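Long-range contacts in galectin (Xenopus laevis, PDB 3WUC), which binds lactose-type beta-galactosides, as galectins do, and perhaps laminin: residues T32-V37 and F54-D59; D98-H103 and F112-P117. All blocks are in the same frame, centred on the assembly; numbering follows the deposited sequence.

How the contacts relate
Contact 1 (32-37 with 54-59) and contact 2 (98-103 with 112-117) lie at two separate places in one beta-sandwich, each drawing on a different sheet. Their centres are about 22 Å apart, on opposite sides of the chain's centre, and their nearest atoms stay about 8 Å from each other without touching. Along the chain, both segments of contact 1 precede those of contact 2. Contact 1 lies at the loop ends of strands 36-39 and 45-53, in the sheet that holds the sugar; contact 2 is a hairpin at one margin of the five-stranded sheet. The first shapes the saccharide site, whereas the second pairs strands and reaches across to the first sheet through its apolar side chains.

Contact 1 of 2, residues T32-V37 and F54-D59; sequences TNRFAV and FEYSVD. With GAL (beta-D-galactopyranose), chain D; GLC (alpha-D-glucopyranose), chain C.
One rim of the galectin saccharide site is formed where the chain leading into strand 36-39 meets the loop after strand 45-53, and its key pair is R34 on Y56. The guanidinium lies over one face of the phenol ring, planes 22° apart and R34 CZ 3.9 Å from the ring centroid, a cation-pi stack that CD extends as a CH-pi contact. With the R34 chain extended from CG to NE, the group reaches the galactose edge-on: NH1 and NH2 donate to GAL O3, each at 3.0 Å, and a weak bond joins NH1 to GAL O4. N51 OD1 also accepts NH1, steadying the guanidinium. In the N-terminal arm, M3 O receives R34 NH2 and Y56 OH, and S2 O receives N33 ND2. Behind the stack, N33 O accepts E55 N at 3.2 Å and, weakly, F54 N, pinning the loop corner. The F54 ring sets its CE2 against T32 CG2 (3.8 Å) and F35 CD1. The type II' turn from Y56 to D59 presents S57 OG to GLC O2, 2.7 Å away. R34 thus adds a grip on O3 to the bonds that H49, R53, N66 and E76 make to galactose in the galectin carbohydrate-recognition site.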
loop_
_atom_site.group_PDB
_atom_site.type_symbol
_atom_site.label_atom_id
_atom_site.label_comp_id
_atom_site.label_asym_id
_atom_site.label_seq_id
_atom_site.Cartn_x
_atom_site.Cartn_y
_atom_site.Cartn_z
ATOM N N THR B 32 -2.851 25.103 7.957
ATOM C CA THR B 32 -1.442 25.470 7.913
ATOM C C THR B 32 -1.141 26.406 6.776
ATOM O O THR B 32 -1.887 26.486 5.776
ATOM C CB THR B 32 -0.570 24.213 7.743
ATOM O OG1 THR B 32 0.786 24.542 8.063
ATOM C CG2 THR B 32 -0.644 23.703 6.317
ATOM N N ASN B 33 -0.050 27.189 6.916
ATOM C CA ASN B 33 0.300 28.086 5.853
ATOM C C ASN B 33 1.057 27.457 4.668
ATOM O O ASN B 33 1.172 28.001 3.619
ATOM C CB ASN B 33 0.988 29.344 6.381
ATOM C CG ASN B 33 2.272 29.074 7.114
ATOM O OD1 ASN B 33 2.776 27.934 7.251
ATOM N ND2 ASN B 33 2.788 30.141 7.720
ATOM N N ARG B 34 1.727 26.330 4.948
ATOM C CA ARG B 34 2.617 25.705 3.984
ATOM C C ARG B 34 3.053 24.373 4.597
ATOM O O ARG B 34 2.966 24.158 5.838
ATOM C CB ARG B 34 3.826 26.595 3.674
ATOM C CG ARG B 34 4.829 26.703 4.795
ATOM C CD ARG B 34 5.940 27.591 4.351
ATOM N NE ARG B 34 6.962 27.784 5.369
ATOM C CZ ARG B 34 8.251 27.648 5.182
ATOM N NH1 ARG B 34 8.839 27.330 4.022
ATOM N NH2 ARG B 34 9.043 27.923 6.258
ATOM N N PHE B 35 3.506 23.487 3.705
ATOM C CA PHE B 35 4.106 22.206 4.126
ATOM C C PHE B 35 5.220 21.844 3.208
ATOM O O PHE B 35 5.381 22.365 2.099
ATOM C CB PHE B 35 3.044 21.098 4.237
ATOM C CG PHE B 35 2.578 20.489 2.925
ATOM C CD1 PHE B 35 1.602 21.092 2.200
ATOM C CD2 PHE B 35 3.155 19.336 2.475
ATOM C CE1 PHE B 35 1.138 20.497 0.997
ATOM C CE2 PHE B 35 2.779 18.760 1.272
ATOM C CZ PHE B 35 1.789 19.346 0.550
ATOM N N ALA B 36 6.097 20.926 3.580
ATOM C CA ALA B 36 7.193 20.564 2.741
ATOM C C ALA B 36 7.570 19.123 2.868
ATOM O O ALA B 36 7.451 18.542 3.996
ATOM C CB ALA B 36 8.453 21.387 3.078
ATOM N N VAL B 37 8.071 18.591 1.764
ATOM C CA VAL B 37 8.792 17.303 1.739
ATOM C C VAL B 37 10.148 17.596 1.125
ATOM O O VAL B 37 10.294 18.229 0.086
ATOM C CB VAL B 37 8.073 16.214 0.888
ATOM C CG1 VAL B 37 8.899 14.928 0.953
ATOM C CG2 VAL B 37 6.698 15.951 1.416
ATOM N N PHE B 54 0.262 27.532 0.890
ATOM C CA PHE B 54 -1.121 28.059 0.894
ATOM C C PHE B 54 -1.045 29.618 0.906
ATOM O O PHE B 54 -1.629 30.288 0.039
ATOM C CB PHE B 54 -1.955 27.467 2.049
ATOM C CG PHE B 54 -2.090 26.007 1.969
ATOM C CD1 PHE B 54 -3.030 25.442 1.139
ATOM C CD2 PHE B 54 -1.251 25.174 2.710
ATOM C CE1 PHE B 54 -3.184 24.049 1.075
ATOM C CE2 PHE B 54 -1.393 23.794 2.632
ATOM C CZ PHE B 54 -2.391 23.256 1.807
ATOM N N GLU B 55 -0.362 30.156 1.888
ATOM C CA GLU B 55 -0.003 31.575 1.938
ATOM C C GLU B 55 1.253 31.769 2.768
ATOM O O GLU B 55 1.228 31.614 3.963
ATOM C CB GLU B 55 -1.197 32.364 2.531
ATOM C CG GLU B 55 -1.378 33.739 1.925
ATOM C CD GLU B 55 -2.733 34.355 2.245
ATOM O OE1 GLU B 55 -2.748 35.300 3.065
ATOM O OE2 GLU B 55 -3.780 33.883 1.709
ATOM N N TYR B 56 2.341 32.126 2.109
ATOM C CA TYR B 56 3.602 32.361 2.772
ATOM C C TYR B 56 4.406 33.287 1.933
ATOM O O TYR B 56 4.532 33.127 0.732
ATOM C CB TYR B 56 4.311 31.017 3.007
ATOM C CG TYR B 56 5.593 31.089 3.754
ATOM C CD1 TYR B 56 5.584 30.963 5.125
ATOM C CD2 TYR B 56 6.794 31.265 3.083
ATOM C CE1 TYR B 56 6.744 31.044 5.810
ATOM C CE2 TYR B 56 7.999 31.347 3.764
ATOM C CZ TYR B 56 7.938 31.206 5.144
ATOM O OH TYR B 56 9.031 31.269 5.929
ATOM N N SER B 57 5.022 34.285 2.568
ATOM C CA SER B 57 5.803 35.261 1.864
ATOM C C SER B 57 4.936 35.902 0.782
ATOM O O SER B 57 3.757 36.162 1.036
ATOM C CB SER B 57 7.126 34.688 1.339
ATOM O OG SER B 57 7.898 35.640 0.603
ATOM N N VAL B 58 5.465 36.087 -0.416
ATOM C CA VAL B 58 4.687 36.625 -1.527
ATOM C C VAL B 58 3.814 35.583 -2.255
ATOM O O VAL B 58 3.209 35.858 -3.294
ATOM C CB VAL B 58 5.642 37.261 -2.596
ATOM C CG1 VAL B 58 6.429 38.410 -1.968
ATOM C CG2 VAL B 58 6.614 36.219 -3.138
ATOM N N ASP B 59 3.771 34.359 -1.740
ATOM C CA ASP B 59 3.213 33.232 -2.452
ATOM C C ASP B 59 1.882 32.782 -1.875
ATOM O O ASP B 59 1.711 32.611 -0.656
ATOM C CB ASP B 59 4.187 32.059 -2.356
ATOM C CG ASP B 59 5.484 32.380 -2.997
ATOM O OD1 ASP B 59 5.515 32.798 -4.190
ATOM O OD2 ASP B 59 6.509 32.209 -2.310
HETATM C C1 GAL D . 12.381 30.554 2.575
HETATM C C2 GAL D . 11.701 29.790 3.680
HETATM C C3 GAL D . 12.293 28.405 3.813
HETATM C C4 GAL D . 12.288 27.724 2.449
HETATM C C5 GAL D . 12.987 28.652 1.430
HETATM C C6 GAL D . 12.965 28.018 0.055
HETATM O O2 GAL D . 11.982 30.512 4.906
HETATM O O3 GAL D . 11.681 27.685 4.847
HETATM O O4 GAL D . 10.934 27.369 2.070
HETATM O O5 GAL D . 12.260 29.868 1.363
HETATM O O6 GAL D . 13.520 28.863 -0.941
HETATM C C1 GLC C . 12.040 35.412 0.429
HETATM C C2 GLC C . 11.272 34.316 -0.327
HETATM C C3 GLC C . 10.941 33.218 0.692
HETATM C C4 GLC C . 12.132 32.686 1.497
HETATM C C5 GLC C . 12.894 33.865 2.126
HETATM C C6 GLC C . 14.214 33.383 2.738
HETATM O O1 GLC C . 11.100 35.929 1.335
HETATM O O2 GLC C . 10.074 34.846 -0.852
HETATM O O3 GLC C . 10.420 32.118 -0.091
HETATM O O4 GLC C . 11.650 31.774 2.512
HETATM O O5 GLC C . 13.157 34.877 1.120
HETATM O O6 GLC C . 15.194 32.632 1.954
#

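Contact 2 of 2, residues D98-H103 and F112-P117; sequences DCITVH and FTCRFP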
loop_
_atom_site.group_PDB
_atom_site.type_symbol
_atom_site.label_atom_id
_atom_site.label_comp_id
_atom_site.label_asym_id
_atom_site.label_seq_id
_atom_site.Cartn_x
_atom_site.Cartn_y
_atom_site.Cartn_z
ATOM N N ASP B 98 19.002 12.195 -12.971
ATOM C CA ASP B 98 19.692 13.443 -13.154
ATOM C C ASP B 98 18.791 14.623 -13.137
ATOM O O ASP B 98 19.147 15.723 -12.655
ATOM C CB ASP B 98 20.480 13.420 -14.519
ATOM C CG ASP B 98 21.667 12.403 -14.486
ATOM O OD1 ASP B 98 22.098 11.954 -13.400
ATOM O OD2 ASP B 98 22.221 12.097 -15.558
ATOM N N CYS B 99 17.597 14.466 -13.705
ATOM C CA CYS B 99 16.501 15.414 -13.532
ATOM C C CYS B 99 15.447 14.728 -12.666
ATOM O O CYS B 99 14.961 13.661 -13.084
ATOM C CB CYS B 99 15.891 15.758 -14.830
ATOM S SG CYS B 99 14.683 17.108 -14.688
ATOM N N ILE B 100 15.212 15.242 -11.478
ATOM C CA ILE B 100 14.148 14.739 -10.584
ATOM C C ILE B 100 12.834 15.052 -11.213
ATOM O O ILE B 100 12.654 16.121 -11.838
ATOM C CB ILE B 100 14.318 15.297 -9.172
ATOM C CG1 ILE B 100 15.642 14.747 -8.635
ATOM C CG2 ILE B 100 13.122 14.963 -8.243
ATOM C CD1 ILE B 100 16.095 15.390 -7.337
ATOM N N THR B 101 11.875 14.109 -11.119
ATOM C CA THR B 101 10.528 14.385 -11.490
ATOM C C THR B 101 9.634 14.376 -10.218
ATOM O O THR B 101 9.571 13.337 -9.555
ATOM C CB THR B 101 9.950 13.415 -12.546
ATOM O OG1 THR B 101 10.764 13.454 -13.753
ATOM C CG2 THR B 101 8.558 13.851 -12.890
ATOM N N VAL B 102 8.991 15.484 -9.907
ATOM C CA VAL B 102 8.011 15.578 -8.811
ATOM C C VAL B 102 6.613 15.297 -9.433
ATOM O O VAL B 102 6.146 16.107 -10.268
ATOM C CB VAL B 102 7.966 16.912 -8.072
ATOM C CG1 VAL B 102 7.050 16.866 -6.893
ATOM C CG2 VAL B 102 9.441 17.347 -7.728
ATOM N N HIS B 103 6.034 14.133 -9.125
ATOM C CA HIS B 103 4.676 13.770 -9.548
ATOM C C HIS B 103 3.679 14.308 -8.566
ATOM O O HIS B 103 3.566 13.863 -7.409
ATOM C CB HIS B 103 4.490 12.272 -9.638
ATOM C CG HIS B 103 5.311 11.619 -10.683
ATOM N ND1 HIS B 103 4.858 11.446 -11.982
ATOM C CD2 HIS B 103 6.605 11.211 -10.684
ATOM C CE1 HIS B 103 5.794 10.847 -12.698
ATOM N NE2 HIS B 103 6.862 10.684 -11.934
ATOM N N PHE B 112 12.805 18.918 -11.966
ATOM C CA PHE B 112 13.677 19.699 -11.132
ATOM C C PHE B 112 15.065 19.126 -11.316
ATOM O O PHE B 112 15.433 18.063 -10.780
ATOM C CB PHE B 112 13.216 19.705 -9.628
ATOM C CG PHE B 112 13.820 20.773 -8.817
ATOM C CD1 PHE B 112 13.679 22.134 -9.092
ATOM C CD2 PHE B 112 14.672 20.438 -7.775
ATOM C CE1 PHE B 112 14.287 23.138 -8.361
ATOM C CE2 PHE B 112 15.248 21.417 -6.999
ATOM C CZ PHE B 112 15.114 22.787 -7.292
ATOM N N THR B 113 15.911 19.815 -12.088
ATOM C CA THR B 113 17.225 19.253 -12.405
ATOM C C THR B 113 18.091 19.227 -11.148
ATOM O O THR B 113 17.991 20.169 -10.324
ATOM C CB THR B 113 17.953 20.171 -13.434
ATOM O OG1 THR B 113 17.143 20.278 -14.586
ATOM C CG2 THR B 113 19.247 19.584 -13.834
ATOM N N CYS B 114 18.926 18.175 -10.979
ATOM C CA CYS B 114 19.837 18.132 -9.865
ATOM C C CYS B 114 20.810 19.342 -9.956
ATOM O O CYS B 114 21.479 19.458 -10.987
ATOM C CB CYS B 114 20.643 16.869 -9.829
ATOM S SG CYS B 114 19.669 15.441 -9.288
ATOM N N ARG B 115 20.812 20.192 -8.960
ATOM C CA ARG B 115 21.697 21.392 -8.989
ATOM C C ARG B 115 23.098 21.126 -8.530
ATOM O O ARG B 115 23.957 21.963 -8.702
ATOM C CB ARG B 115 21.109 22.435 -8.169
ATOM C CG ARG B 115 19.902 22.970 -8.994
ATOM C CD ARG B 115 19.126 23.854 -8.139
ATOM N NE ARG B 115 18.183 24.671 -8.895
ATOM C CZ ARG B 115 17.392 25.559 -8.307
ATOM N NH1 ARG B 115 16.545 26.307 -9.056
ATOM N NH2 ARG B 115 17.396 25.677 -6.982
ATOM N N PHE B 116 23.315 19.987 -7.889
ATOM C CA PHE B 116 24.666 19.537 -7.486
ATOM C C PHE B 116 24.766 18.033 -7.688
ATOM O O PHE B 116 23.728 17.385 -7.735
ATOM C CB PHE B 116 25.047 19.965 -6.049
ATOM C CG PHE B 116 24.079 19.529 -4.960
ATOM C CD1 PHE B 116 24.203 18.294 -4.338
ATOM C CD2 PHE B 116 23.016 20.339 -4.578
ATOM C CE1 PHE B 116 23.286 17.902 -3.340
ATOM C CE2 PHE B 116 22.156 19.966 -3.574
ATOM C CZ PHE B 116 22.272 18.739 -2.992
ATOM N N PRO B 117 25.970 17.466 -7.878
ATOM C CA PRO B 117 26.079 16.054 -8.111
ATOM C C PRO B 117 25.637 15.261 -6.871
ATOM O O PRO B 117 25.995 15.611 -5.702
ATOM C CB PRO B 117 27.572 15.845 -8.418
ATOM C CG PRO B 117 27.955 17.140 -9.082
ATOM C CD PRO B 117 27.244 18.147 -8.256
#
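I100 and F112 face each other as an antiparallel hydrogen-bonded pair, and their backbones supply two of the three bonds that join 98-103 to 112-117. F112 N donates to I100 O at 2.8 Å, while the return bond, I100 N to F112 O at 2.9 Å, is more bent, its donor standing 45° out of the carbonyl plane. The third bond is the straightest: C114 N points at D98 O over 3.0 Å with an N-H...O angle of 167°, carrying the pairing past the end of the strands. Between these bonds C99 and T113 make the non-hydrogen-bonded pair, their CA atoms only 4.1 Å apart. The C99 thiol, turned anti to its own backbone N (chi1 -172°), swings across the neighbouring strand, so that SG rests 3.8 Å from F112 N and 4.0 Å from T113 OG1. On the other face of the sheet, I100 CD1 meets C114 SG at 4.1 Å; the same sulfur lies against D98 O, close to where that carbonyl receives C114 N.

Farther out, the phenyl ring of F112 extends from the strand pair to R115, where its CZ sits over the centre of one face of the guanidinium. That arginine is held in turn by I75 O and S67 OG, and with T113 N it binds a malonate, probably from the crystallisation liquor. The carboxylate of D98 forms a salt bridge with K18.

Strands 99-103 and 109-113 make a beta hairpin at one margin of the five-stranded sheet, with strand 89-96 along the far side of 99-103. From the face bearing I100 and F112, the side chains of I100 and C114 reach I47, and that of F112 reaches C48 and L65, packing the hairpin against strands 45-53 and 62-69 of the opposing sheet.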